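ATP-dependent DNA helicase uvsW (Enterobacteria phage T4, PDB 1RIF) couples ATP hydrolysis to unwinding of duplex DNA in the 3'-5' direction and drives branch migration in recombination-dependent repair of the phage genome. Local coordinates at residues Met1-Phe7 against Tyr77-Asp82; Arg130-Leu135 against Phe276-Pro282; Arg141-Gln145 against Gly257-Ser261. The protein carries 1 engineered substitution. One frame throughout, in Å; residues are numbered along the deposited sequence.

Contact 1 of 3, residues Met1-Phe7 against Tyr77-Asp82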
loop_
_atom_site.group_PDB
_atom_site.type_symbol
_atom_site.label_atom_id
_atom_site.label_comp_id
_atom_site.label_asym_id
_atom_site.label_seq_id
_atom_site.Cartn_x
_atom_site.Cartn_y
_atom_site.Cartn_z
ATOM N N MET A 1 15.153 -26.099 -4.774
ATOM C CA MET A 1 16.035 -26.308 -3.589
ATOM C C MET A 1 15.231 -26.412 -2.296
ATOM O O MET A 1 14.379 -27.297 -2.164
ATOM C CB MET A 1 17.056 -25.174 -3.499
ATOM C CG MET A 1 16.503 -23.806 -3.848
ATOM S SD MET A 1 17.848 -22.630 -4.111
ATOM C CE MET A 1 18.168 -22.875 -5.863
ATOM N N ASP A 2 15.502 -25.527 -1.339
ATOM C CA ASP A 2 14.770 -25.554 -0.075
ATOM C C ASP A 2 13.491 -24.746 -0.170
ATOM O O ASP A 2 12.407 -25.233 0.151
ATOM C CB ASP A 2 15.626 -24.997 1.064
ATOM C CG ASP A 2 16.669 -25.978 1.539
ATOM O OD1 ASP A 2 16.285 -27.113 1.892
ATOM O OD2 ASP A 2 17.864 -25.615 1.565
ATOM N N ILE A 3 13.633 -23.506 -0.621
ATOM C CA ILE A 3 12.505 -22.600 -0.748
ATOM C C ILE A 3 12.526 -21.880 -2.086
ATOM O O ILE A 3 13.541 -21.309 -2.472
ATOM C CB ILE A 3 12.536 -21.542 0.372
ATOM C CG1 ILE A 3 12.448 -22.224 1.739
ATOM C CG2 ILE A 3 11.404 -20.557 0.185
ATOM C CD1 ILE A 3 12.617 -21.281 2.895
ATOM N N LYS A 4 11.402 -21.923 -2.792
ATOM C CA LYS A 4 11.261 -21.242 -4.077
ATOM C C LYS A 4 10.080 -20.297 -3.958
ATOM O O LYS A 4 8.953 -20.731 -3.732
ATOM C CB LYS A 4 11.008 -22.241 -5.217
ATOM C CG LYS A 4 12.267 -22.902 -5.766
ATOM C CD LYS A 4 11.960 -23.729 -7.005
ATOM C CE LYS A 4 13.230 -24.304 -7.632
ATOM N NZ LYS A 4 12.941 -25.394 -8.623
ATOM N N VAL A 5 10.338 -19.001 -4.094
ATOM C CA VAL A 5 9.277 -18.008 -3.991
ATOM C C VAL A 5 8.875 -17.503 -5.378
ATOM O O VAL A 5 9.652 -16.845 -6.073
ATOM C CB VAL A 5 9.721 -16.840 -3.083
ATOM C CG1 VAL A 5 8.594 -15.846 -2.916
ATOM C CG2 VAL A 5 10.134 -17.384 -1.727
ATOM N N HIS A 6 7.651 -17.830 -5.773
ATOM C CA HIS A 6 7.137 -17.447 -7.078
ATOM C C HIS A 6 6.224 -16.242 -7.054
ATOM O O HIS A 6 5.522 -15.983 -6.079
ATOM C CB HIS A 6 6.366 -18.606 -7.718
ATOM C CG HIS A 6 7.187 -19.835 -7.938
ATOM N ND1 HIS A 6 7.345 -20.808 -6.973
ATOM C CD2 HIS A 6 7.917 -20.238 -9.004
ATOM C CE1 HIS A 6 8.138 -21.757 -7.437
ATOM N NE2 HIS A 6 8.500 -21.435 -8.667
ATOM N N PHE A 7 6.233 -15.511 -8.155
ATOM C CA PHE A 7 5.382 -14.354 -8.283
ATOM C C PHE A 7 3.942 -14.895 -8.362
ATOM O O PHE A 7 3.708 -15.984 -8.889
ATOM C CB PHE A 7 5.749 -13.596 -9.561
ATOM C CG PHE A 7 5.018 -12.297 -9.730
ATOM C CD1 PHE A 7 5.543 -11.115 -9.210
ATOM C CD2 PHE A 7 3.791 -12.258 -10.388
ATOM C CE1 PHE A 7 4.857 -9.916 -9.343
ATOM C CE2 PHE A 7 3.099 -11.061 -10.525
ATOM C CZ PHE A 7 3.636 -9.888 -10.000
ATOM N N TYR A 77 18.172 -22.237 5.680
ATOM C CA TYR A 77 17.536 -22.622 4.426
ATOM C C TYR A 77 18.079 -21.881 3.211
ATOM O O TYR A 77 18.542 -20.742 3.313
ATOM C CB TYR A 77 16.018 -22.412 4.501
ATOM C CG TYR A 77 15.284 -23.430 5.346
ATOM C CD1 TYR A 77 15.543 -24.796 5.210
ATOM C CD2 TYR A 77 14.302 -23.035 6.256
ATOM C CE1 TYR A 77 14.840 -25.742 5.960
ATOM C CE2 TYR A 77 13.589 -23.975 7.011
ATOM C CZ TYR A 77 13.864 -25.324 6.857
ATOM O OH TYR A 77 13.163 -26.257 7.590
ATOM N N LYS A 78 18.021 -22.554 2.064
ATOM C CA LYS A 78 18.467 -21.987 0.793
ATOM C C LYS A 78 17.215 -21.690 -0.024
ATOM O O LYS A 78 16.365 -22.569 -0.194
ATOM C CB LYS A 78 19.356 -22.985 0.032
ATOM C CG LYS A 78 20.710 -23.280 0.681
ATOM C CD LYS A 78 21.663 -22.080 0.623
ATOM C CE LYS A 78 21.277 -20.956 1.596
ATOM N NZ LYS A 78 22.189 -19.766 1.515
ATOM N N ALA A 79 17.095 -20.463 -0.532
ATOM C CA ALA A 79 15.907 -20.111 -1.299
ATOM C C ALA A 79 16.113 -19.337 -2.598
ATOM O O ALA A 79 17.004 -18.498 -2.699
ATOM C CB ALA A 79 14.948 -19.356 -0.409
ATOM N N TRP A 80 15.269 -19.643 -3.586
ATOM C CA TRP A 80 15.274 -18.982 -4.895
ATOM C C TRP A 80 14.066 -18.046 -4.934
ATOM O O TRP A 80 12.939 -18.465 -4.653
ATOM C CB TRP A 80 15.130 -19.994 -6.045
ATOM C CG TRP A 80 14.935 -19.331 -7.410
ATOM C CD1 TRP A 80 15.900 -18.740 -8.182
ATOM C CD2 TRP A 80 13.691 -19.130 -8.111
ATOM N NE1 TRP A 80 15.337 -18.183 -9.309
ATOM C CE2 TRP A 80 13.985 -18.407 -9.292
ATOM C CE3 TRP A 80 12.359 -19.487 -7.854
ATOM C CZ2 TRP A 80 12.992 -18.038 -10.218
ATOM C CZ3 TRP A 80 11.368 -19.117 -8.780
ATOM C CH2 TRP A 80 11.696 -18.402 -9.943
ATOM N N ILE A 81 14.297 -16.788 -5.291
ATOM C CA ILE A 81 13.209 -15.827 -5.358
ATOM C C ILE A 81 12.960 -15.405 -6.799
ATOM O O ILE A 81 13.873 -14.938 -7.481
ATOM C CB ILE A 81 13.507 -14.567 -4.503
ATOM C CG1 ILE A 81 13.743 -14.965 -3.044
ATOM C CG2 ILE A 81 12.339 -13.598 -4.581
ATOM C CD1 ILE A 81 15.050 -15.693 -2.806
ATOM N N ASP A 82 11.724 -15.583 -7.257
ATOM C CA ASP A 82 11.355 -15.210 -8.615
ATOM C C ASP A 82 11.892 -13.794 -8.836
ATOM O O ASP A 82 11.600 -12.875 -8.059
ATOM C CB ASP A 82 9.832 -15.243 -8.760
ATOM C CG ASP A 82 9.376 -15.105 -10.197
ATOM O OD1 ASP A 82 10.092 -14.447 -10.985
ATOM O OD2 ASP A 82 8.295 -15.634 -10.533
#
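Asp82 turns its CG anti to the backbone N (chi1 -170°), and this carries the carboxylate across to residues 1-7. There Asp82 OD2 accepts from Phe7 N at 3.1 Å, on its anti side and 33° out of the carboxylate plane. Asp2 makes the matching bond at the other end, by a different torsion. Its CG lies beside its own backbone N, and Asp2 OD2 takes the N-H of Lys78 at 3.1 Å. Between these two side-chain bonds the strands 3-7 and 79-81 run parallel, Ile3 paired with Ala79, Lys4 with Trp80 and Val5 with Ile81. Trp80 is held through both its N-H and its C=O. Its N donates to Ile3 O at 2.6 Å, and its O accepts from Val5 N at 2.7 Å. Val5 O then receives Asp82 N.

Ile3 and Ala79 lie on one face of the sheet with Val5. Ile3 CB sits only 3.3 Å from Ala79 CB, a tight fit. Ile3 CD1 reaches Tyr77 CB, and Ile3 also packs on Phe71 of the helix 68-74. On the face of Lys4 and Trp80, the indole edge points at the face of the His6 ring, an offset edge-to-face pair with planes 61° apart. Lys4 CG rests 4.0 Å from Trp80 CE3. The polar end of Asp82 has a second partner, Gln84 N, through OD1.

The pair joins the start and the end of the UvsW N-terminal family region into one sheet. Two carboxylates accept backbone N-H groups at its ends, so each end of the parallel ladder is closed by a side chain.

Contact 2 of 3, residues Arg130-Leu135 against Phe276-Pro282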
loop_
_atom_site.group_PDB
_atom_site.type_symbol
_atom_site.label_atom_id
_atom_site.label_comp_id
_atom_site.label_asym_id
_atom_site.label_seq_id
_atom_site.Cartn_x
_atom_site.Cartn_y
_atom_site.Cartn_z
ATOM N N ARG A 130 6.742 -0.250 -3.549
ATOM C CA ARG A 130 5.898 -0.236 -2.359
ATOM C C ARG A 130 6.686 0.003 -1.080
ATOM O O ARG A 130 7.631 -0.726 -0.786
ATOM C CB ARG A 130 5.107 -1.554 -2.273
ATOM C CG ARG A 130 5.970 -2.812 -2.164
ATOM C CD ARG A 130 5.208 -4.070 -2.586
ATOM N NE ARG A 130 4.928 -4.089 -4.021
ATOM C CZ ARG A 130 5.845 -4.275 -4.975
ATOM N NH1 ARG A 130 7.122 -4.471 -4.661
ATOM N NH2 ARG A 130 5.482 -4.252 -6.255
ATOM N N ARG A 131 6.288 1.032 -0.328
ATOM C CA ARG A 131 6.946 1.396 0.924
ATOM C C ARG A 131 5.994 2.035 1.926
ATOM O O ARG A 131 4.904 2.495 1.578
ATOM C CB ARG A 131 8.056 2.432 0.692
ATOM C CG ARG A 131 9.140 2.050 -0.270
ATOM C CD ARG A 131 10.382 1.568 0.449
ATOM N NE ARG A 131 10.793 0.262 -0.061
ATOM C CZ ARG A 131 12.053 -0.128 -0.201
ATOM N NH1 ARG A 131 13.043 0.697 0.126
ATOM N NH2 ARG A 131 12.322 -1.342 -0.668
ATOM N N ILE A 132 6.430 2.054 3.181
ATOM C CA ILE A 132 5.691 2.736 4.226
ATOM C C ILE A 132 6.570 3.972 4.316
ATOM O O ILE A 132 7.719 3.890 4.742
ATOM C CB ILE A 132 5.728 2.032 5.588
ATOM C CG1 ILE A 132 4.785 0.828 5.600
ATOM C CG2 ILE A 132 5.314 3.010 6.667
ATOM C CD1 ILE A 132 4.819 0.070 6.911
ATOM N N LEU A 133 6.041 5.103 3.866
ATOM C CA LEU A 133 6.784 6.342 3.885
ATOM C C LEU A 133 6.586 6.953 5.260
ATOM O O LEU A 133 5.508 7.452 5.586
ATOM C CB LEU A 133 6.269 7.269 2.786
ATOM C CG LEU A 133 6.304 6.658 1.384
ATOM C CD1 LEU A 133 5.680 7.630 0.401
ATOM C CD2 LEU A 133 7.742 6.323 0.992
ATOM N N ASN A 134 7.637 6.893 6.066
ATOM C CA ASN A 134 7.589 7.406 7.421
ATOM C C ASN A 134 7.962 8.887 7.493
ATOM O O ASN A 134 9.112 9.230 7.758
ATOM C CB ASN A 134 8.518 6.562 8.296
ATOM C CG ASN A 134 8.473 6.964 9.753
ATOM O OD1 ASN A 134 7.427 7.356 10.265
ATOM N ND2 ASN A 134 9.610 6.855 10.435
ATOM N N LEU A 135 6.989 9.764 7.248
ATOM C CA LEU A 135 7.235 11.202 7.299
ATOM C C LEU A 135 6.201 11.896 8.164
ATOM O O LEU A 135 5.040 11.495 8.190
ATOM C CB LEU A 135 7.200 11.825 5.897
ATOM C CG LEU A 135 7.381 10.917 4.687
ATOM C CD1 LEU A 135 6.042 10.285 4.351
ATOM C CD2 LEU A 135 7.877 11.724 3.506
ATOM N N PHE A 276 1.822 -2.687 2.752
ATOM C CA PHE A 276 2.464 -1.501 2.190
ATOM C C PHE A 276 3.953 -1.537 1.829
ATOM O O PHE A 276 4.453 -0.587 1.230
ATOM C CB PHE A 276 2.242 -0.316 3.137
ATOM C CG PHE A 276 0.803 0.060 3.313
ATOM C CD1 PHE A 276 0.143 -0.213 4.506
ATOM C CD2 PHE A 276 0.100 0.668 2.273
ATOM C CE1 PHE A 276 -1.199 0.105 4.665
ATOM C CE2 PHE A 276 -1.241 0.990 2.418
ATOM C CZ PHE A 276 -1.897 0.708 3.616
ATOM N N GLY A 277 4.667 -2.595 2.196
ATOM C CA GLY A 277 6.087 -2.656 1.887
ATOM C C GLY A 277 6.975 -2.215 3.040
ATOM O O GLY A 277 6.493 -1.789 4.094
ATOM N N GLU A 278 8.285 -2.309 2.846
ATOM C CA GLU A 278 9.229 -1.913 3.885
ATOM C C GLU A 278 9.135 -0.438 4.243
ATOM O O GLU A 278 8.715 0.388 3.432
ATOM C CB GLU A 278 10.662 -2.241 3.468
ATOM C CG GLU A 278 11.107 -3.615 3.910
ATOM C CD GLU A 278 11.421 -4.523 2.746
ATOM O OE1 GLU A 278 12.323 -4.172 1.955
ATOM O OE2 GLU A 278 10.771 -5.587 2.626
ATOM N N ILE A 279 9.545 -0.120 5.463
ATOM C CA ILE A 279 9.502 1.242 5.968
ATOM C C ILE A 279 10.656 2.097 5.462
ATOM O O ILE A 279 11.783 1.623 5.343
ATOM C CB ILE A 279 9.540 1.241 7.500
ATOM C CG1 ILE A 279 8.322 0.490 8.045
ATOM C CG2 ILE A 279 9.610 2.663 8.019
ATOM C CD1 ILE A 279 8.344 0.265 9.549
ATOM N N PHE A 280 10.363 3.359 5.162
ATOM C CA PHE A 280 11.374 4.301 4.694
ATOM C C PHE A 280 11.242 5.637 5.421
ATOM O O PHE A 280 10.189 6.276 5.367
ATOM C CB PHE A 280 11.241 4.551 3.193
ATOM C CG PHE A 280 12.009 5.761 2.711
ATOM C CD1 PHE A 280 13.404 5.761 2.690
ATOM C CD2 PHE A 280 11.336 6.915 2.308
ATOM C CE1 PHE A 280 14.112 6.892 2.277
ATOM C CE2 PHE A 280 12.036 8.048 1.895
ATOM C CZ PHE A 280 13.423 8.037 1.880
ATOM N N LYS A 281 12.310 6.054 6.102
ATOM C CA LYS A 281 12.308 7.334 6.806
ATOM C C LYS A 281 13.317 8.277 6.163
ATOM O O LYS A 281 14.510 7.980 6.129
ATOM C CB LYS A 281 12.651 7.157 8.288
ATOM C CG LYS A 281 12.581 8.472 9.057
ATOM C CD LYS A 281 12.668 8.295 10.562
ATOM C CE LYS A 281 12.398 9.628 11.263
ATOM N NZ LYS A 281 12.369 9.511 12.752
ATOM N N PRO A 282 12.850 9.428 5.645
ATOM C CA PRO A 282 13.687 10.441 4.991
ATOM C C PRO A 282 14.574 11.231 5.960
ATOM O O PRO A 282 14.726 10.780 7.116
ATOM C CB PRO A 282 12.659 11.319 4.282
ATOM C CG PRO A 282 11.527 11.313 5.252
ATOM C CD PRO A 282 11.435 9.847 5.639
ATOM O OXT PRO A 282 15.119 12.283 5.546
HETATM O O HOH W 1 9.012 -2.965 0.606
#
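Strands 130-133 and 278-280 run parallel with a strong twist, their axes 4.4 Å apart at closest and 47° from each other. Three backbone bonds tie them: Ile132 N to Glu278 O, Phe280 N to Ile132 O, and Asn134 N to Phe280 O. The first is oddly placed, since Ile132 N lies 40° out of the Glu278 carbonyl plane. Gly277, with positive phi, makes the exit from the helix 269-276. Its CA lies 3.6 Å from Arg130 O.

Ile132 and Ile279 share a face. Ile132 CD1 lies 3.7 Å from Ile279 CG1, and the two side chains cross obliquely. Ile132 CG1 also meets Phe276 CB at 3.7 Å, the two side chains at about a right angle. On the other face Leu133 CD2 touches Phe280 CD2 at 3.9 Å. Beside them the bend of Arg131 at chi2 (-100°) brings its CD to 4.1 Å from Phe280 CB. A second bend, at chi3, turns the guanidinium, which has Glu278 CB over one face. Arg131 NH2 and Glu278 OE1 make a long salt bridge of 3.9 Å, with the oxygen well out of the guanidinium plane. Arg131 NH1 has a second acid, Glu124. At the far end Leu135 CD2 packs on Pro282 CG at 4.1 Å.

Within this fragment, which ends at Pro282 and lacks the C-terminal part of the helicase, strand 278-280 is an outermost strand of the parallel sheet of the ATP-binding domain. The weight of the contact falls on backbone bonds and apolar side chains. The Arg131-Glu278 attraction is charge alone, with no N-H aimed at the acid, while Gly277 O is buried without a partner.

Contact 3 of 3, residues Arg141-Gln145 against Gly257-Ser261. Engineered in segment 141-145: Arg141 (natural residue Lys).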
loop_
_atom_site.group_PDB
_atom_site.type_symbol
_atom_site.label_atom_id
_atom_site.label_comp_id
_atom_site.label_asym_id
_atom_site.label_seq_id
_atom_site.Cartn_x
_atom_site.Cartn_y
_atom_site.Cartn_z
ATOM N N ARG A 141 2.266 15.879 2.968
ATOM C CA ARG A 141 2.091 14.608 2.286
ATOM C C ARG A 141 1.173 14.615 1.096
ATOM O O ARG A 141 1.251 13.712 0.285
ATOM C CB ARG A 141 1.584 13.546 3.251
ATOM C CG ARG A 141 2.456 13.297 4.453
ATOM C CD ARG A 141 1.728 12.335 5.327
ATOM N NE ARG A 141 2.293 12.235 6.657
ATOM C CZ ARG A 141 1.632 11.716 7.681
ATOM N NH1 ARG A 141 0.392 11.268 7.501
ATOM N NH2 ARG A 141 2.207 11.640 8.876
ATOM N N SER A 142 0.290 15.604 0.991
ATOM C CA SER A 142 -0.638 15.641 -0.139
ATOM C C SER A 142 0.109 15.819 -1.448
ATOM O O SER A 142 -0.305 15.279 -2.470
ATOM C CB SER A 142 -1.666 16.763 0.025
ATOM O OG SER A 142 -1.053 18.041 0.036
ATOM N N LEU A 143 1.211 16.571 -1.411
ATOM C CA LEU A 143 2.017 16.802 -2.609
ATOM C C LEU A 143 2.785 15.534 -2.960
ATOM O O LEU A 143 2.983 15.231 -4.138
ATOM C CB LEU A 143 2.999 17.962 -2.399
ATOM C CG LEU A 143 3.868 18.353 -3.612
ATOM C CD1 LEU A 143 2.986 18.688 -4.819
ATOM C CD2 LEU A 143 4.736 19.545 -3.254
ATOM N N ILE A 144 3.222 14.798 -1.938
ATOM C CA ILE A 144 3.946 13.548 -2.161
ATOM C C ILE A 144 2.991 12.578 -2.835
ATOM O O ILE A 144 3.343 11.916 -3.803
ATOM C CB ILE A 144 4.444 12.933 -0.831
ATOM C CG1 ILE A 144 5.557 13.810 -0.244
ATOM C CG2 ILE A 144 4.926 11.505 -1.073
ATOM C CD1 ILE A 144 6.204 13.259 1.023
ATOM N N GLN A 145 1.770 12.511 -2.316
ATOM C CA GLN A 145 0.745 11.641 -2.872
ATOM C C GLN A 145 0.345 12.079 -4.289
ATOM O O GLN A 145 0.142 11.245 -5.173
ATOM C CB GLN A 145 -0.467 11.621 -1.935
ATOM C CG GLN A 145 -0.230 10.778 -0.689
ATOM C CD GLN A 145 -1.326 10.925 0.348
ATOM O OE1 GLN A 145 -1.397 11.935 1.043
ATOM N NE2 GLN A 145 -2.190 9.922 0.453
ATOM N N GLY A 257 2.001 3.566 2.130
ATOM C CA GLY A 257 1.370 3.910 3.387
ATOM C C GLY A 257 2.149 5.126 3.856
ATOM O O GLY A 257 3.369 5.146 3.740
ATOM N N LEU A 258 1.468 6.155 4.339
ATOM C CA LEU A 258 2.167 7.345 4.828
ATOM C C LEU A 258 1.801 7.557 6.290
ATOM O O LEU A 258 0.619 7.559 6.656
ATOM C CB LEU A 258 1.795 8.588 4.008
ATOM C CG LEU A 258 2.307 8.620 2.567
ATOM C CD1 LEU A 258 1.401 7.766 1.672
ATOM C CD2 LEU A 258 2.344 10.062 2.085
ATOM N N SER A 259 2.808 7.742 7.133
ATOM C CA SER A 259 2.524 7.904 8.542
ATOM C C SER A 259 3.707 8.400 9.344
ATOM O O SER A 259 4.839 7.995 9.110
ATOM C CB SER A 259 2.048 6.560 9.101
ATOM O OG SER A 259 1.902 6.598 10.502
ATOM N N GLY A 260 3.430 9.281 10.296
ATOM C CA GLY A 260 4.481 9.795 11.150
ATOM C C GLY A 260 4.468 9.044 12.473
ATOM O O GLY A 260 5.352 9.220 13.310
ATOM N N SER A 261 3.466 8.188 12.647
ATOM C CA SER A 261 3.306 7.409 13.869
ATOM C C SER A 261 3.197 5.896 13.613
ATOM O O SER A 261 2.118 5.318 13.752
ATOM C CB SER A 261 2.052 7.890 14.599
ATOM O OG SER A 261 2.014 9.307 14.657
HETATM O O HOH W 2 1.053 10.492 10.889
#
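The predicted ATP-binding loop of this P-loop helicase domain runs into the helix 141-155, whose start faces the end of the strand 254-258. Arg141, an engineered residue in place of the natural lysine, carries most of the helix's side of the contact, and Leu258 the strand's. The CG of Arg141 lies beside the backbone N (chi1 -58°), and the chain is extended from CG to NE. That long arm slides past Leu258, the two side chains running in opposite directions. Leu258 CD2 touches Arg141 CB at 3.8 Å, and Leu258 CB lies 4.0 Å from Arg141 CD. The same methyl, Leu258 CD2, meets Gln145 CG at 3.9 Å and, more loosely, Ile144 CG2 at 4.3 Å. Leu258 thus sits against three residues near the start of the helix.

Farther out, the Arg141 guanidinium lies with one face over the backbone of Leu258 and Ser259. Ser259 N is over its centre, 4.1 Å above the plane. Arg141 NH2 approaches Gly260 N, but both are donors and no bond joins them. A water in the guanidinium plane resolves this by accepting from Arg141 NH2 at 2.6 Å and from Gly260 N at 2.7 Å. The charged end is held by more partners. NH1 makes salt bridges to Asp232 and Glu233 of the predicted DEAH box, and NH2 donates to Leu135 O.

The engineered arginine links the start of the helix 141-155 to the predicted DEAH box, apolar along its stem on Leu258 and polar at its head. Two acids, a carbonyl oxygen and a water fix that head in place.

Contacts 2 and 3 belong to one sheet and lie 9 Å apart between centres. The strands 130-133 and 254-258 are neighbours in it, and Leu133 N donates a probable hydrogen bond to Gly257 O at 2.7 Å. The helix of contact 3 also packs back on contact 2, with Ile144 CD1 lying 3.4 Å from Leu135 CD2. Leu135 of contact 2 and Arg141 of contact 3 both belong to the predicted ATP site, which runs unbroken from Leu135 to Ser142. Contact 3 is nested within the loop that contact 2 closes. Contact 1 stands apart in the N-terminal family region, its centre 25 Å from that of contact 2 and 33 Å from that of contact 3.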